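Pyrethroid hydrolase (Sphingobium faniae, PDB 5Y5R) hydrolyses the ester bond of pyrethroid insecticides such as cypermethrin and permethrin, separating their alcohol and cyclopropanecarboxylic acid halves. Local coordinates at residues H10-G16 / D37-P43; A21-L26 / P237-A241; V154-P160 / S229-S235. All blocks are in the same frame, centred on the assembly; numbering follows the deposited sequence.

Interaction 1. Residues H10-G16 / D37-P43; sequences HGALNRG and DLTGHTP. With 8NL ((2-methyl-3-phenyl-phenyl)methyl (1~{S})-3-[(~{E})-2-chloranyl-3,3,3-tris(fluoranyl)prop-1-enyl]-2,2-dimethyl-cyclopropane-1-carboxylate), chain G.
The loop after strand 3-9, which carries the probable oxyanion hole of this alpha/beta hydrolase, is held by His10 and Arg15 to the loop 37-43. His10 NE2 accepts a hydrogen bond from the backbone N of Leu38 at 3.1 Å, almost straight (177°), while ND1 of the same ring gives its hydrogen to Gly11 O (2.9 Å). Both ring nitrogens are thus used, which fixes the imidazole's rotation. CE1 of His10 lies over one face of the His41 ring, the two planes 45° apart. His41 ND1 donates to Asn14 O (2.7 Å), and this oxygen also sits above the centre of the His10 ring. A bend at chi3 (59°) carries the Arg15 guanidinium to Asp37, where NH2 meets OD2 at 3.0 Å in a salt bridge, and Pro43 CD lies 3.3 Å from Arg15 CZ over one guanidinium face. Asp37 OD1 takes a hydrogen bond from Gly16 N (2.9 Å). With Arg15 cut back to an alanine, Asp37 is likely to lose its charged mate, and Pro43 the flat group it packs on. Beyond the turn, Ala12 N donates to the ester carbonyl O1 of 8NL at 3.3 Å, as expected of the backbone oxyanion hole in alpha/beta-hydrolase esterases.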
loop_
_atom_site.group_PDB
_atom_site.type_symbol
_atom_site.label_atom_id
_atom_site.label_comp_id
_atom_site.label_asym_id
_atom_site.label_seq_id
_atom_site.Cartn_x
_atom_site.Cartn_y
_atom_site.Cartn_z
ATOM N N HIS A 10 -4.154 -3.262 0.107
ATOM C CA HIS A 10 -4.692 -2.108 -0.596
ATOM C C HIS A 10 -4.399 -0.818 0.172
ATOM O O HIS A 10 -4.031 -0.841 1.354
ATOM C CB HIS A 10 -6.212 -2.243 -0.760
ATOM C CG HIS A 10 -6.956 -2.244 0.546
ATOM N ND1 HIS A 10 -7.108 -1.104 1.317
ATOM C CD2 HIS A 10 -7.590 -3.241 1.220
ATOM C CE1 HIS A 10 -7.808 -1.402 2.403
ATOM N NE2 HIS A 10 -8.104 -2.692 2.375
ATOM N N GLY A 11 -4.573 0.305 -0.518
ATOM C CA GLY A 11 -4.451 1.649 0.058
ATOM C C GLY A 11 -5.774 2.333 0.402
ATOM O O GLY A 11 -6.837 1.707 0.479
ATOM N N ALA A 12 -5.725 3.667 0.560
ATOM C CA ALA A 12 -6.915 4.369 1.054
ATOM C C ALA A 12 -8.130 4.216 0.136
ATOM O O ALA A 12 -8.026 4.283 -1.090
ATOM C CB ALA A 12 -6.621 5.868 1.216
ATOM N N LEU A 13 -9.312 4.063 0.747
ATOM C CA LEU A 13 -10.585 3.962 0.034
ATOM C C LEU A 13 -10.713 2.721 -0.859
ATOM O O LEU A 13 -11.696 2.619 -1.617
ATOM C CB LEU A 13 -10.805 5.205 -0.842
ATOM C CG LEU A 13 -11.158 6.463 -0.066
ATOM C CD1 LEU A 13 -11.186 7.659 -0.992
ATOM C CD2 LEU A 13 -12.500 6.264 0.546
ATOM N N ASN A 14 -9.783 1.771 -0.786
ATOM C CA ASN A 14 -9.796 0.589 -1.644
ATOM C C ASN A 14 -10.124 -0.677 -0.842
ATOM O O ASN A 14 -10.221 -0.667 0.388
ATOM C CB ASN A 14 -8.446 0.442 -2.379
ATOM C CG ASN A 14 -8.355 1.289 -3.623
ATOM O OD1 ASN A 14 -8.394 2.546 -3.574
ATOM N ND2 ASN A 14 -8.265 0.626 -4.765
ATOM N N ARG A 15 -10.289 -1.796 -1.563
ATOM C CA ARG A 15 -10.485 -3.120 -0.983
ATOM C C ARG A 15 -9.543 -4.124 -1.662
ATOM O O ARG A 15 -9.001 -3.856 -2.732
ATOM C CB ARG A 15 -11.953 -3.570 -1.134
ATOM C CG ARG A 15 -12.993 -2.534 -0.642
ATOM C CD ARG A 15 -14.432 -3.066 -0.794
ATOM N NE ARG A 15 -14.663 -4.301 -0.050
ATOM C CZ ARG A 15 -15.668 -5.163 -0.272
ATOM N NH1 ARG A 15 -16.559 -4.968 -1.240
ATOM N NH2 ARG A 15 -15.774 -6.240 0.485
ATOM N N GLY A 16 -9.393 -5.318 -1.064
ATOM C CA GLY A 16 -8.449 -6.298 -1.603
ATOM C C GLY A 16 -8.701 -6.682 -3.050
ATOM O O GLY A 16 -7.757 -6.961 -3.800
ATOM N N ASP A 37 -9.316 -7.426 2.863
ATOM C CA ASP A 37 -9.807 -6.127 3.315
ATOM C C ASP A 37 -9.208 -5.779 4.681
ATOM O O ASP A 37 -9.290 -6.565 5.628
ATOM C CB ASP A 37 -11.333 -6.161 3.405
ATOM C CG ASP A 37 -12.021 -6.250 2.051
ATOM O OD1 ASP A 37 -11.406 -5.941 0.992
ATOM O OD2 ASP A 37 -13.195 -6.686 2.038
ATOM N N LEU A 38 -8.614 -4.597 4.809
ATOM C CA LEU A 38 -8.240 -4.194 6.152
ATOM C C LEU A 38 -9.521 -3.858 6.931
ATOM O O LEU A 38 -10.627 -3.919 6.398
ATOM C CB LEU A 38 -7.229 -3.031 6.114
ATOM C CG LEU A 38 -5.823 -3.354 5.566
ATOM C CD1 LEU A 38 -4.828 -2.179 5.665
ATOM C CD2 LEU A 38 -5.239 -4.499 6.319
ATOM N N THR A 39 -9.373 -3.632 8.229
ATOM C CA THR A 39 -10.529 -3.349 9.067
ATOM C C THR A 39 -11.205 -2.065 8.609
ATOM O O THR A 39 -10.538 -1.085 8.263
ATOM C CB THR A 39 -10.098 -3.261 10.529
ATOM O OG1 THR A 39 -9.532 -4.518 10.911
ATOM C CG2 THR A 39 -11.263 -2.919 11.440
ATOM N N GLY A 40 -12.539 -2.100 8.529
ATOM C CA GLY A 40 -13.318 -0.982 8.036
ATOM C C GLY A 40 -13.493 -0.968 6.537
ATOM O O GLY A 40 -14.146 -0.064 6.010
ATOM N N HIS A 41 -12.894 -1.912 5.819
ATOM C CA HIS A 41 -12.948 -1.899 4.366
ATOM C C HIS A 41 -13.903 -2.944 3.799
ATOM O O HIS A 41 -13.881 -3.201 2.587
ATOM C CB HIS A 41 -11.524 -2.064 3.803
ATOM C CG HIS A 41 -10.666 -0.854 4.001
ATOM N ND1 HIS A 41 -10.428 0.062 2.999
ATOM C CD2 HIS A 41 -10.092 -0.347 5.114
ATOM C CE1 HIS A 41 -9.698 1.053 3.476
ATOM N NE2 HIS A 41 -9.476 0.828 4.754
ATOM N N THR A 42 -14.757 -3.537 4.624
ATOM C CA THR A 42 -15.750 -4.490 4.128
ATOM C C THR A 42 -17.159 -3.979 4.387
ATOM O O THR A 42 -17.541 -3.815 5.560
ATOM C CB THR A 42 -15.511 -5.846 4.783
ATOM O OG1 THR A 42 -14.120 -6.169 4.646
ATOM C CG2 THR A 42 -16.375 -6.924 4.141
ATOM N N PRO A 43 -17.935 -3.670 3.352
ATOM C CA PRO A 43 -19.280 -3.110 3.558
ATOM C C PRO A 43 -20.083 -3.918 4.566
ATOM O O PRO A 43 -20.167 -5.138 4.480
ATOM C CB PRO A 43 -19.894 -3.179 2.163
ATOM C CG PRO A 43 -18.703 -3.020 1.236
ATOM C CD PRO A 43 -17.553 -3.692 1.934
HETATM C C 8NL G . -8.191 6.724 -3.143
HETATM C C8 8NL G . -11.461 5.744 -5.336
HETATM C C9 8NL G . -12.741 6.291 -5.342
HETATM C C10 8NL G . -12.913 7.666 -5.418
HETATM C C11 8NL G . -11.761 8.445 -5.490
HETATM C C12 8NL G . -10.487 7.877 -5.485
HETATM C C13 8NL G . -5.625 5.111 -3.417
HETATM O O 8NL G . -4.982 6.358 -3.058
HETATM CL CL 8NL G . -3.152 12.371 0.342
HETATM C C21 8NL G . -3.558 10.693 -0.026
HETATM C C22 8NL G . -5.013 10.295 0.044
HETATM F F2 8NL G . -5.459 10.151 -1.191
HETATM F F1 8NL G . -5.218 9.188 0.731
HETATM F F 8NL G . -5.658 11.273 0.645
HETATM C C20 8NL G . -2.598 9.845 -0.400
HETATM C C16 8NL G . -2.899 8.391 -0.693
HETATM C C17 8NL G . -1.667 7.841 -1.403
HETATM C C18 8NL G . -1.223 7.140 -0.128
HETATM C C19 8NL G . -0.704 8.930 -1.901
HETATM C C15 8NL G . -3.062 7.803 -2.091
HETATM C C14 8NL G . -3.920 6.536 -2.025
HETATM O O1 8NL G . -3.769 5.732 -1.104
HETATM C C2 8NL G . -6.767 5.142 -4.446
HETATM C C3 8NL G . -6.594 4.336 -5.564
HETATM C C4 8NL G . -7.547 4.261 -6.578
HETATM C C5 8NL G . -8.737 4.975 -6.469
HETATM C C6 8NL G . -8.968 5.800 -5.375
HETATM C C1 8NL G . -7.980 5.872 -4.351
HETATM C C7 8NL G . -10.311 6.511 -5.389
#

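Interaction 2. Residues A21-L26 / P237-A241; sequences AVVPLL and PERLA. With SO4 (sulfate ion), chain H.
One face of the Glu238 carboxylate is overlain by both methyl groups of Leu25, with Leu25 CD1 3.9 Å from Glu238 CD and the two side chains crossing at about a right angle. The bend at chi2 of Glu238 (-80°) folds the carboxylate back over Leu25, although its CB points away from the other helix. The second flat group of the contact region, the Arg239 guanidinium, turns its edge, not a face, to a sulfate. Arg239 NE donates to sulfate O2 at 2.9 Å, and NH2 reaches O3.

Away from these charged ends apolar side chains do most of the touching, and no hydrogen bond crosses the contact. Ala241 is the small residue on which it turns: its CB lies 3.8 Å from Leu25 CB and is touched as well by Val22 CG1 and Leu26 CD2. Leu26 CD2 also comes to 3.3 Å from Ala241 O. One turn earlier, the Pro237 ring is met by Ala21, CB to CB at 3.8 Å, and by Val22 CG2 at 3.9 Å from Pro237 CB. Val22 holds CG1 anti to its backbone N (chi1 -177°), which sends one methyl to each of Ala241 and Pro237. Behind them, Val22 and Leu240 both pack on Tyr233, and Leu26 reaches Val33 of the edge strand 32-34.

The sulfate, probably from the crystallisation liquor, sits at the start of helix 237-249, where Glu238 N and Arg239 N (2.8 Å to sulfate O2) point first-turn N-H groups at it. Anion binding of this kind is characteristic of a helix N-terminus. The packing as a whole is that of the alpha/beta-hydrolase fold, in which the first helix and the last lie together on one side of the parallel sheet.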
loop_
_atom_site.group_PDB
_atom_site.type_symbol
_atom_site.label_atom_id
_atom_site.label_comp_id
_atom_site.label_asym_id
_atom_site.label_seq_id
_atom_site.Cartn_x
_atom_site.Cartn_y
_atom_site.Cartn_z
ATOM N N ALA A 21 -6.338 -8.621 -10.818
ATOM C CA ALA A 21 -5.595 -9.010 -12.011
ATOM C C ALA A 21 -4.239 -9.624 -11.679
ATOM O O ALA A 21 -3.688 -10.374 -12.487
ATOM C CB ALA A 21 -5.400 -7.797 -12.918
ATOM N N VAL A 22 -3.742 -9.396 -10.474
ATOM C CA VAL A 22 -2.425 -9.843 -10.076
ATOM C C VAL A 22 -2.451 -11.191 -9.361
ATOM O O VAL A 22 -1.511 -11.979 -9.495
ATOM C CB VAL A 22 -1.810 -8.725 -9.202
ATOM C CG1 VAL A 22 -0.421 -9.061 -8.791
ATOM C CG2 VAL A 22 -1.765 -7.443 -10.009
ATOM N N VAL A 23 -3.509 -11.486 -8.612
ATOM C CA VAL A 23 -3.512 -12.663 -7.749
ATOM C C VAL A 23 -3.252 -13.970 -8.508
ATOM O O VAL A 23 -2.301 -14.694 -8.164
ATOM C CB VAL A 23 -4.823 -12.722 -6.958
ATOM C CG1 VAL A 23 -4.989 -14.090 -6.336
ATOM C CG2 VAL A 23 -4.812 -11.615 -5.895
ATOM N N PRO A 24 -4.029 -14.309 -9.544
ATOM C CA PRO A 24 -3.753 -15.560 -10.263
ATOM C C PRO A 24 -2.365 -15.620 -10.878
ATOM O O PRO A 24 -1.792 -16.719 -10.956
ATOM C CB PRO A 24 -4.851 -15.594 -11.335
ATOM C CG PRO A 24 -5.266 -14.151 -11.508
ATOM C CD PRO A 24 -5.182 -13.596 -10.138
ATOM N N LEU A 25 -1.794 -14.478 -11.300
ATOM C CA LEU A 25 -0.465 -14.523 -11.913
ATOM C C LEU A 25 0.600 -14.959 -10.914
ATOM O O LEU A 25 1.478 -15.765 -11.250
ATOM C CB LEU A 25 -0.095 -13.175 -12.519
ATOM C CG LEU A 25 -1.063 -12.738 -13.614
ATOM C CD1 LEU A 25 -0.723 -11.343 -14.100
ATOM C CD2 LEU A 25 -1.107 -13.755 -14.733
ATOM N N LEU A 26 0.536 -14.453 -9.684
ATOM C CA LEU A 26 1.455 -14.910 -8.640
ATOM C C LEU A 26 1.153 -16.354 -8.224
ATOM O O LEU A 26 2.078 -17.121 -7.919
ATOM C CB LEU A 26 1.394 -13.950 -7.439
ATOM C CG LEU A 26 1.889 -12.508 -7.666
ATOM C CD1 LEU A 26 1.540 -11.578 -6.503
ATOM C CD2 LEU A 26 3.372 -12.486 -7.881
ATOM N N PRO A 237 -0.447 -5.738 -14.835
ATOM C CA PRO A 237 -0.378 -6.813 -13.833
ATOM C C PRO A 237 0.724 -7.818 -14.097
ATOM O O PRO A 237 1.322 -8.322 -13.141
ATOM C CB PRO A 237 -1.760 -7.489 -13.944
ATOM C CG PRO A 237 -2.228 -7.149 -15.320
ATOM C CD PRO A 237 -1.716 -5.748 -15.582
ATOM N N GLU A 238 0.987 -8.131 -15.370
ATOM C CA GLU A 238 2.006 -9.123 -15.734
ATOM C C GLU A 238 3.402 -8.661 -15.324
ATOM O O GLU A 238 4.134 -9.384 -14.634
ATOM C CB GLU A 238 1.952 -9.358 -17.239
ATOM C CG GLU A 238 0.757 -10.147 -17.781
ATOM C CD GLU A 238 0.910 -11.649 -17.618
ATOM O OE1 GLU A 238 1.878 -12.086 -16.951
ATOM O OE2 GLU A 238 0.070 -12.399 -18.175
ATOM N N ARG A 239 3.778 -7.437 -15.724
ATOM C CA ARG A 239 5.082 -6.899 -15.361
ATOM C C ARG A 239 5.187 -6.718 -13.858
ATOM O O ARG A 239 6.249 -6.950 -13.263
ATOM C CB ARG A 239 5.324 -5.555 -16.056
ATOM C CG ARG A 239 5.648 -5.688 -17.551
ATOM C CD ARG A 239 5.613 -4.382 -18.345
ATOM N NE ARG A 239 4.248 -4.059 -18.782
ATOM C CZ ARG A 239 3.902 -3.010 -19.544
ATOM N NH1 ARG A 239 4.818 -2.170 -20.014
ATOM N NH2 ARG A 239 2.621 -2.808 -19.855
ATOM N N LEU A 240 4.082 -6.310 -13.233
ATOM C CA LEU A 240 4.071 -6.073 -11.801
ATOM C C LEU A 240 4.209 -7.364 -11.035
ATOM O O LEU A 240 5.044 -7.466 -10.135
ATOM C CB LEU A 240 2.778 -5.350 -11.401
ATOM C CG LEU A 240 2.625 -5.125 -9.903
ATOM C CD1 LEU A 240 3.857 -4.370 -9.371
ATOM C CD2 LEU A 240 1.324 -4.369 -9.572
ATOM N N ALA A 241 3.407 -8.376 -11.400
ATOM C CA ALA A 241 3.487 -9.662 -10.726
ATOM C C ALA A 241 4.845 -10.327 -10.947
ATOM O O ALA A 241 5.350 -11.024 -10.056
ATOM C CB ALA A 241 2.337 -10.581 -11.185
HETATM S S SO4 H . 1.327 -6.309 -18.795
HETATM O O1 SO4 H . 0.195 -6.796 -18.015
HETATM O O2 SO4 H . 2.494 -6.196 -17.905
HETATM O O3 SO4 H . 0.944 -5.050 -19.413
HETATM O O4 SO4 H . 1.657 -7.260 -19.866
#

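Interaction 3. Residues V154-P160 / S229-S235; sequences VFMGDYP and SHAPYYS. With 8NL ((2-methyl-3-phenyl-phenyl)methyl (1~{S})-3-[(~{E})-2-chloranyl-3,3,3-tris(fluoranyl)prop-1-enyl]-2,2-dimethyl-cyclopropane-1-carboxylate), chain G.
Asp158 OD1 is gripped by two donors from the segment 229-235: the hydroxyl of Ser235, with OG at 2.7 Å on the anti side but tilted out of the carboxylate plane, and the backbone N of Ser229, at 3.2 Å on the syn side. The other oxygen, OD2, lies near Ala231 N at the N-cap position of helix 232-235, but its place is less sure. Ala231 CB packs against Asp158 CB, between His230 and the start of this helix.

Farther along, Tyr159 and Tyr234 make an edge-to-face pair with centroids 5.0 Å apart and planes at 89°. Tyr159 CD1 stands over the centre of the Tyr234 ring, 3.7 Å from CG, while Tyr233 CE2 lies against the opposite face, leaving the ring sandwiched. Pro160 CD rests on a face of the Tyr159 ring, and Pro160 CG touches Tyr234 O at 3.2 Å. The hydroxyl of Tyr234 is bonded to His169.

At the other end, Phe155 turns an edge toward the face of His230 in an offset edge-to-face pair (planes at 80°), with Phe155 CD1 4.0 Å from His230 CD2. One Phe155 face is laid against 8NL, C12 of the ligand's outer phenyl lying above it. His230 has CG anti to the backbone N (chi1 -168°), which points NE2 at the ester; NE2 donates to 8NL O at 3.3 Å, and ND1 is bonded to Asp202. The carbonyl O of Phe155 is buried here without a partner.

His230 and Asp202 very probably form the charge relay system with Ser78, the likely nucleophile in a GxSxG pattern. With NE2 directed at the ester's bridging oxygen, the histidine is placed where it could pass a proton to the departing alcohol.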
loop_
_atom_site.group_PDB
_atom_site.type_symbol
_atom_site.label_atom_id
_atom_site.label_comp_id
_atom_site.label_asym_id
_atom_site.label_seq_id
_atom_site.Cartn_x
_atom_site.Cartn_y
_atom_site.Cartn_z
ATOM N N VAL A 154 -7.294 11.009 -12.405
ATOM C CA VAL A 154 -6.211 11.155 -11.421
ATOM C C VAL A 154 -5.855 9.822 -10.767
ATOM O O VAL A 154 -4.676 9.445 -10.692
ATOM C CB VAL A 154 -6.585 12.218 -10.368
ATOM C CG1 VAL A 154 -5.670 12.205 -9.222
ATOM C CG2 VAL A 154 -6.577 13.609 -10.990
ATOM N N PHE A 155 -6.852 9.126 -10.214
ATOM C CA PHE A 155 -6.621 7.895 -9.473
ATOM C C PHE A 155 -6.797 6.608 -10.274
ATOM O O PHE A 155 -6.186 5.609 -9.902
ATOM C CB PHE A 155 -7.570 7.819 -8.282
ATOM C CG PHE A 155 -7.291 8.818 -7.204
ATOM C CD1 PHE A 155 -6.368 8.537 -6.213
ATOM C CD2 PHE A 155 -7.984 10.037 -7.163
ATOM C CE1 PHE A 155 -6.144 9.423 -5.185
ATOM C CE2 PHE A 155 -7.734 10.957 -6.143
ATOM C CZ PHE A 155 -6.815 10.635 -5.148
HETATM N N MSE A 156 -7.683 6.571 -11.276
HETATM C CA MSE A 156 -8.080 5.319 -11.987
HETATM C C MSE A 156 -7.737 5.354 -13.480
HETATM O O MSE A 156 -8.350 4.663 -14.309
HETATM C CB MSE A 156 -9.590 5.056 -11.861
HETATM C CG MSE A 156 -10.167 4.953 -10.437
HETATM SE SE MSE A 156 -12.099 5.427 -10.382
HETATM C CE MSE A 156 -11.915 7.225 -9.536
ATOM N N GLY A 157 -6.782 6.204 -13.839
ATOM C CA GLY A 157 -6.355 6.308 -15.217
ATOM C C GLY A 157 -5.728 5.039 -15.761
ATOM O O GLY A 157 -5.652 4.877 -16.981
ATOM N N ASP A 158 -5.179 4.194 -14.881
ATOM C CA ASP A 158 -4.562 2.922 -15.250
ATOM C C ASP A 158 -5.563 1.811 -15.519
ATOM O O ASP A 158 -5.128 0.707 -15.887
ATOM C CB ASP A 158 -3.590 2.440 -14.180
ATOM C CG ASP A 158 -2.346 3.299 -14.091
ATOM O OD1 ASP A 158 -1.359 2.992 -14.801
ATOM O OD2 ASP A 158 -2.348 4.261 -13.307
ATOM N N TYR A 159 -6.871 2.025 -15.269
ATOM C CA TYR A 159 -7.812 0.919 -15.440
ATOM C C TYR A 159 -7.944 0.588 -16.926
ATOM O O TYR A 159 -8.234 1.489 -17.729
ATOM C CB TYR A 159 -9.191 1.245 -14.844
ATOM C CG TYR A 159 -10.078 0.007 -14.780
ATOM C CD1 TYR A 159 -9.827 -0.996 -13.854
ATOM C CD2 TYR A 159 -11.110 -0.185 -15.682
ATOM C CE1 TYR A 159 -10.594 -2.135 -13.787
ATOM C CE2 TYR A 159 -11.891 -1.328 -15.635
ATOM C CZ TYR A 159 -11.632 -2.300 -14.686
ATOM O OH TYR A 159 -12.387 -3.444 -14.625
ATOM N N PRO A 160 -7.767 -0.686 -17.327
ATOM C CA PRO A 160 -7.917 -1.013 -18.747
ATOM C C PRO A 160 -9.317 -0.678 -19.285
ATOM O O PRO A 160 -10.274 -0.666 -18.580
ATOM C CB PRO A 160 -7.662 -2.517 -18.798
ATOM C CG PRO A 160 -6.999 -2.865 -17.535
ATOM C CD PRO A 160 -7.476 -1.877 -16.520
ATOM N N SER A 229 0.982 5.016 -14.070
ATOM C CA SER A 229 0.511 6.020 -13.118
ATOM C C SER A 229 0.097 5.319 -11.837
ATOM O O SER A 229 0.697 4.300 -11.484
ATOM C CB SER A 229 -0.619 6.900 -13.668
ATOM O OG SER A 229 -1.687 6.171 -14.222
ATOM N N HIS A 230 -0.923 5.846 -11.139
ATOM C CA HIS A 230 -1.127 5.516 -9.727
ATOM C C HIS A 230 -1.372 4.028 -9.458
ATOM O O HIS A 230 -1.080 3.547 -8.360
ATOM C CB HIS A 230 -2.306 6.320 -9.152
ATOM C CG HIS A 230 -2.383 6.246 -7.658
ATOM N ND1 HIS A 230 -1.281 6.455 -6.854
ATOM C CD2 HIS A 230 -3.387 5.881 -6.830
ATOM C CE1 HIS A 230 -1.620 6.281 -5.591
ATOM N NE2 HIS A 230 -2.887 5.913 -5.548
ATOM N N ALA A 231 -1.917 3.282 -10.412
ATOM C CA ALA A 231 -2.404 1.926 -10.138
ATOM C C ALA A 231 -1.806 0.913 -11.111
ATOM O O ALA A 231 -2.480 0.453 -12.043
ATOM C CB ALA A 231 -3.933 1.897 -10.176
ATOM N N PRO A 232 -0.539 0.537 -10.926
ATOM C CA PRO A 232 0.058 -0.434 -11.858
ATOM C C PRO A 232 -0.663 -1.785 -11.846
ATOM O O PRO A 232 -0.602 -2.521 -12.840
ATOM C CB PRO A 232 1.510 -0.556 -11.357
ATOM C CG PRO A 232 1.719 0.576 -10.412
ATOM C CD PRO A 232 0.375 0.875 -9.821
ATOM N N TYR A 233 -1.324 -2.151 -10.742
ATOM C CA TYR A 233 -2.071 -3.422 -10.710
ATOM C C TYR A 233 -3.244 -3.447 -11.693
ATOM O O TYR A 233 -3.780 -4.532 -11.979
ATOM C CB TYR A 233 -2.587 -3.736 -9.292
ATOM C CG TYR A 233 -3.310 -2.594 -8.608
ATOM C CD1 TYR A 233 -2.606 -1.646 -7.863
ATOM C CD2 TYR A 233 -4.688 -2.463 -8.703
ATOM C CE1 TYR A 233 -3.246 -0.614 -7.263
ATOM C CE2 TYR A 233 -5.340 -1.436 -8.094
ATOM C CZ TYR A 233 -4.626 -0.524 -7.368
ATOM O OH TYR A 233 -5.273 0.501 -6.781
ATOM N N TYR A 234 -3.668 -2.290 -12.197
ATOM C CA TYR A 234 -4.625 -2.245 -13.297
ATOM C C TYR A 234 -3.960 -2.239 -14.669
ATOM O O TYR A 234 -4.478 -2.848 -15.602
ATOM C CB TYR A 234 -5.528 -1.021 -13.184
ATOM C CG TYR A 234 -6.560 -1.033 -12.078
ATOM C CD1 TYR A 234 -7.053 -2.221 -11.531
ATOM C CD2 TYR A 234 -7.047 0.182 -11.577
ATOM C CE1 TYR A 234 -8.022 -2.190 -10.483
ATOM C CE2 TYR A 234 -7.990 0.230 -10.578
ATOM C CZ TYR A 234 -8.481 -0.916 -10.026
ATOM O OH TYR A 234 -9.399 -0.763 -9.016
ATOM N N SER A 235 -2.864 -1.505 -14.860
ATOM C CA SER A 235 -2.379 -1.326 -16.226
ATOM C C SER A 235 -1.310 -2.322 -16.645
ATOM O O SER A 235 -1.212 -2.594 -17.841
ATOM C CB SER A 235 -1.852 0.093 -16.452
ATOM O OG SER A 235 -0.896 0.402 -15.489
HETATM C C 8NL G . -8.191 6.724 -3.143
HETATM C C8 8NL G . -11.461 5.744 -5.336
HETATM C C9 8NL G . -12.741 6.291 -5.342
HETATM C C10 8NL G . -12.913 7.666 -5.418
HETATM C C11 8NL G . -11.761 8.445 -5.490
HETATM C C12 8NL G . -10.487 7.877 -5.485
HETATM C C13 8NL G . -5.625 5.111 -3.417
HETATM O O 8NL G . -4.982 6.358 -3.058
HETATM CL CL 8NL G . -3.152 12.371 0.342
HETATM C C21 8NL G . -3.558 10.693 -0.026
HETATM C C22 8NL G . -5.013 10.295 0.044
HETATM F F2 8NL G . -5.459 10.151 -1.191
HETATM F F1 8NL G . -5.218 9.188 0.731
HETATM F F 8NL G . -5.658 11.273 0.645
HETATM C C20 8NL G . -2.598 9.845 -0.400
HETATM C C16 8NL G . -2.899 8.391 -0.693
HETATM C C17 8NL G . -1.667 7.841 -1.403
HETATM C C18 8NL G . -1.223 7.140 -0.128
HETATM C C19 8NL G . -0.704 8.930 -1.901
HETATM C C15 8NL G . -3.062 7.803 -2.091
HETATM C C14 8NL G . -3.920 6.536 -2.025
HETATM O O1 8NL G . -3.769 5.732 -1.104
HETATM C C2 8NL G . -6.767 5.142 -4.446
HETATM C C3 8NL G . -6.594 4.336 -5.564
HETATM C C4 8NL G . -7.547 4.261 -6.578
HETATM C C5 8NL G . -8.737 4.975 -6.469
HETATM C C6 8NL G . -8.968 5.800 -5.375
HETATM C C1 8NL G . -7.980 5.872 -4.351
HETATM C C7 8NL G . -10.311 6.511 -5.389
#

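How the interactions relate
Interactions 1 and 3 both touch 8NL and approach its ester from two loops: 10-16 and 229-235 follow strands of the central sheet, while Phe155 comes from the end of helix 148-155. Interaction 1 is the buried one, joined by hydrogen bonds and a salt bridge; interaction 3 is partly buried and mixes a gripped carboxylate with aromatic pairs. Interaction 2, partly buried and farther from the ligand, is mainly apolar and has no hydrogen bond between its segments. Tyr233 links all three: its hydroxyl packs near Asn14, while its backbone and CB meet Ala21, Val22 and Leu240. Helices 232-235 and 237-249 follow each other, so interactions 2 and 3 fix consecutive elements.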